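Local coordinates for hemolysin activator protein CdiB (Acinetobacter baumannii ACICU, PDB 6WIL) that probably serves as the outer-membrane transporter that secretes a partner toxin protein in contact-dependent growth inhibition, as a two-partner secretion member of the Omp85 superfamily, at residues A[63-68]-A[134-139]. Residues are numbered along the deposited sequence; the frame is centred on the assembly and turned at random.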
ATOM      1  N   ILE A  63      29.387 -11.402  26.596  1.00 43.85           N
ATOM      2  CA  ILE A  63      29.713 -12.592  27.373  1.00 58.57           C
ATOM      3  C   ILE A  63      28.424 -13.347  27.646  1.00 60.38           C
ATOM      4  O   ILE A  63      27.455 -12.748  28.120  1.00 47.47           O
ATOM      5  CB  ILE A  63      30.426 -12.252  28.695  1.00 51.29           C
ATOM      6  CG1 ILE A  63      31.774 -11.592  28.408  1.00 57.37           C
ATOM      7  CG2 ILE A  63      30.612 -13.496  29.545  1.00 58.58           C
ATOM      8  CD1 ILE A  63      32.702 -12.451  27.582  1.00 64.91           C
ATOM      9  N   PRO A  64      28.363 -14.651  27.373  1.00 60.93           N
ATOM     10  CA  PRO A  64      27.123 -15.399  27.606  1.00 66.10           C
ATOM     11  C   PRO A  64      26.751 -15.434  29.080  1.00 60.68           C
ATOM     12  O   PRO A  64      27.611 -15.503  29.961  1.00 66.14           O
ATOM     13  CB  PRO A  64      27.453 -16.802  27.083  1.00 64.23           C
ATOM     14  CG  PRO A  64      28.610 -16.614  26.157  1.00 75.67           C
ATOM     15  CD  PRO A  64      29.396 -15.471  26.720  1.00 65.52           C
ATOM     16  N   LEU A  65      25.449 -15.368  29.341  1.00 61.38           N
ATOM     17  CA  LEU A  65      24.933 -15.709  30.656  1.00 69.81           C
ATOM     18  C   LEU A  65      24.824 -17.228  30.771  1.00 81.82           C
ATOM     19  O   LEU A  65      25.170 -17.975  29.850  1.00 89.41           O
ATOM     20  CB  LEU A  65      23.585 -15.035  30.899  1.00 67.07           C
ATOM     21  CG  LEU A  65      23.591 -13.524  31.129  1.00 66.76           C
ATOM     22  CD1 LEU A  65      22.229 -13.044  31.611  1.00 61.54           C
ATOM     23  CD2 LEU A  65      24.676 -13.143  32.119  1.00 67.00           C
ATOM     24  N   ILE A  66      24.333 -17.697  31.917  1.00 87.82           N
ATOM     25  CA  ILE A  66      24.169 -19.130  32.125  1.00 83.53           C
ATOM     26  C   ILE A  66      23.119 -19.671  31.168  1.00 91.59           C
ATOM     27  O   ILE A  66      22.006 -19.138  31.077  1.00 84.88           O
ATOM     28  CB  ILE A  66      23.785 -19.416  33.582  1.00 92.62           C
ATOM     29  CG1 ILE A  66      24.920 -18.978  34.503  1.00 94.11           C
ATOM     30  CG2 ILE A  66      23.440 -20.893  33.764  1.00 90.16           C
ATOM     31  CD1 ILE A  66      24.581 -19.095  35.960  1.00100.42           C
ATOM     32  N   GLY A  67      23.474 -20.728  30.443  1.00 93.65           N
ATOM     33  CA  GLY A  67      22.534 -21.363  29.544  1.00 92.21           C
ATOM     34  C   GLY A  67      22.349 -20.676  28.214  1.00 97.79           C
ATOM     35  O   GLY A  67      21.361 -20.945  27.522  1.00 88.02           O
ATOM     36  N   GLN A  68      23.264 -19.794  27.828  1.00 93.75           N
ATOM     37  CA  GLN A  68      23.187 -19.086  26.558  1.00 94.34           C
ATOM     38  C   GLN A  68      24.207 -19.680  25.597  1.00 92.14           C
ATOM     39  O   GLN A  68      25.405 -19.701  25.897  1.00 97.29           O
ATOM     40  CB  GLN A  68      23.442 -17.591  26.745  1.00 88.81           C
ATOM     41  CG  GLN A  68      22.363 -16.856  27.521  1.00 73.85           C
ATOM     42  CD  GLN A  68      22.493 -15.349  27.402  1.00 66.50           C
ATOM     43  OE1 GLN A  68      23.514 -14.840  26.940  1.00 69.30           O
ATOM     44  NE2 GLN A  68      21.453 -14.630  27.808  1.00 62.22           N
ATOM     45  N   ASN A 134      32.846  -6.256  30.056  1.00 43.06           N
ATOM     46  CA  ASN A 134      32.113  -7.432  29.608  1.00 49.66           C
ATOM     47  C   ASN A 134      30.620  -7.158  29.732  1.00 50.94           C
ATOM     48  O   ASN A 134      30.094  -7.025  30.844  1.00 50.75           O
ATOM     49  CB  ASN A 134      32.527  -8.666  30.405  1.00 54.99           C
ATOM     50  CG  ASN A 134      33.882  -9.194  29.982  1.00 46.85           C
ATOM     51  OD1 ASN A 134      34.376  -8.866  28.903  1.00 60.98           O
ATOM     52  ND2 ASN A 134      34.483 -10.026  30.820  1.00 55.98           N
ATOM     53  N   LEU A 135      29.947  -7.070  28.592  1.00 64.02           N
ATOM     54  CA  LEU A 135      28.513  -6.844  28.543  1.00 51.91           C
ATOM     55  C   LEU A 135      27.779  -8.167  28.393  1.00 48.71           C
ATOM     56  O   LEU A 135      28.306  -9.136  27.840  1.00 37.74           O
ATOM     57  CB  LEU A 135      28.141  -5.918  27.388  1.00 45.22           C
ATOM     58  CG  LEU A 135      28.551  -4.457  27.546  1.00 50.83           C
ATOM     59  CD1 LEU A 135      28.031  -3.651  26.373  1.00 43.95           C
ATOM     60  CD2 LEU A 135      28.031  -3.901  28.861  1.00 48.26           C
ATOM     61  N   SER A 136      26.554  -8.200  28.902  1.00 39.26           N
ATOM     62  CA  SER A 136      25.704  -9.369  28.743  1.00 57.18           C
ATOM     63  C   SER A 136      24.303  -8.924  28.378  1.00 48.27           C
ATOM     64  O   SER A 136      23.915  -7.776  28.603  1.00 42.17           O
ATOM     65  CB  SER A 136      25.653 -10.224  30.007  1.00 43.49           C
ATOM     66  OG  SER A 136      26.741 -11.118  30.032  1.00 53.41           O
ATOM     67  N   ILE A 137      23.528  -9.854  27.835  1.00 47.71           N
ATOM     68  CA  ILE A 137      22.182  -9.548  27.371  1.00 45.90           C
ATOM     69  C   ILE A 137      21.187 -10.453  28.087  1.00 44.67           C
ATOM     70  O   ILE A 137      21.283 -11.686  28.023  1.00 42.03           O
ATOM     71  CB  ILE A 137      22.052  -9.674  25.844  1.00 50.90           C
ATOM     72  CG1 ILE A 137      20.620  -9.341  25.418  1.00 52.36           C
ATOM     73  CG2 ILE A 137      22.449 -11.061  25.362  1.00 50.43           C
ATOM     74  CD1 ILE A 137      20.459  -9.031  23.963  1.00 72.92           C
ATOM     75  N   GLN A 138      20.233  -9.836  28.770  1.00 39.75           N
ATOM     76  CA  GLN A 138      19.080 -10.558  29.298  1.00 49.74           C
ATOM     77  C   GLN A 138      18.078 -10.718  28.166  1.00 52.62           C
ATOM     78  O   GLN A 138      17.253  -9.842  27.905  1.00 47.27           O
ATOM     79  CB  GLN A 138      18.474  -9.822  30.482  1.00 40.97           C
ATOM     80  CG  GLN A 138      19.062 -10.236  31.807  1.00 49.11           C
ATOM     81  CD  GLN A 138      18.846  -9.194  32.879  1.00 65.81           C
ATOM     82  OE1 GLN A 138      18.195  -8.174  32.646  1.00 56.68           O
ATOM     83  NE2 GLN A 138      19.401  -9.435  34.061  1.00 65.22           N
ATOM     84  N   ILE A 139      18.153 -11.859  27.487  1.00 50.95           N
ATOM     85  CA  ILE A 139      17.315 -12.118  26.322  1.00 52.37           C
ATOM     86  C   ILE A 139      15.880 -12.341  26.793  1.00 56.34           C
ATOM     87  O   ILE A 139      15.579 -13.339  27.453  1.00 64.07           O
ATOM     88  CB  ILE A 139      17.832 -13.313  25.518  1.00 62.57           C
ATOM     89  CG1 ILE A 139      19.292 -13.077  25.116  1.00 46.67           C
ATOM     90  CG2 ILE A 139      16.957 -13.546  24.300  1.00 65.15           C
ATOM     91  CD1 ILE A 139      19.779 -13.987  24.010  1.00 56.05           C
TER
HETATM   92  O   HOH W   1      18.637 -14.926  29.028  1.00 54.73           O
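Ile63 N donates to Leu135 O (2.8 Å), the only backbone hydrogen bond between 63-68 and 134-139, continuing the parallel pairing of strand 59-62 with 132-149; beyond it the chain leaves the strand through a type II turn from Leu65 to Gln68, with Gly67 at positive phi, and side chains take over the bonding. Ser136 makes the first such bond: its hydroxyl OG gives its proton to Ile63 O at 2.6 Å, tilted 27° from the carbonyl plane. With chi1 at -85°, OG lies beside the serine's own backbone N, on the side where the departing chain passes. Leu65 lies across the same serine, its CD2 methyl 3.6 Å from Ser136 OG, while its other methyl, CD1, comes near Ile137 O and CG of Gln138. The chain of Gln68, extended beyond CG, carries the amide back to the strand, where NE2 meets Ile137 O at 3.0 Å, almost straight at the hydrogen (166°), with Ile137 O lying in the plane of the Gln68 amide. At the other end of this amide, OE1 accepts Leu65 N at 3.1 Å from above its carbonyl plane, so both ends are tied and its rotation is fixed. A water accepts a further bond from NE2 and a weak one from Ile139 N. At the start of 134-139, CG1 of Ile63 packs against CB and CG of Asn134, both at 3.6 Å. Strand 120-123 pairs with the other edge of 132-149, and Leu73 of helix 70-74 touches both Gln68 and Ile137. A glutamine side chain standing in for a backbone rung thus ties the loop leading into helix 70-74 to a central strand of the mixed sheet in the ShlB-type POTRA region.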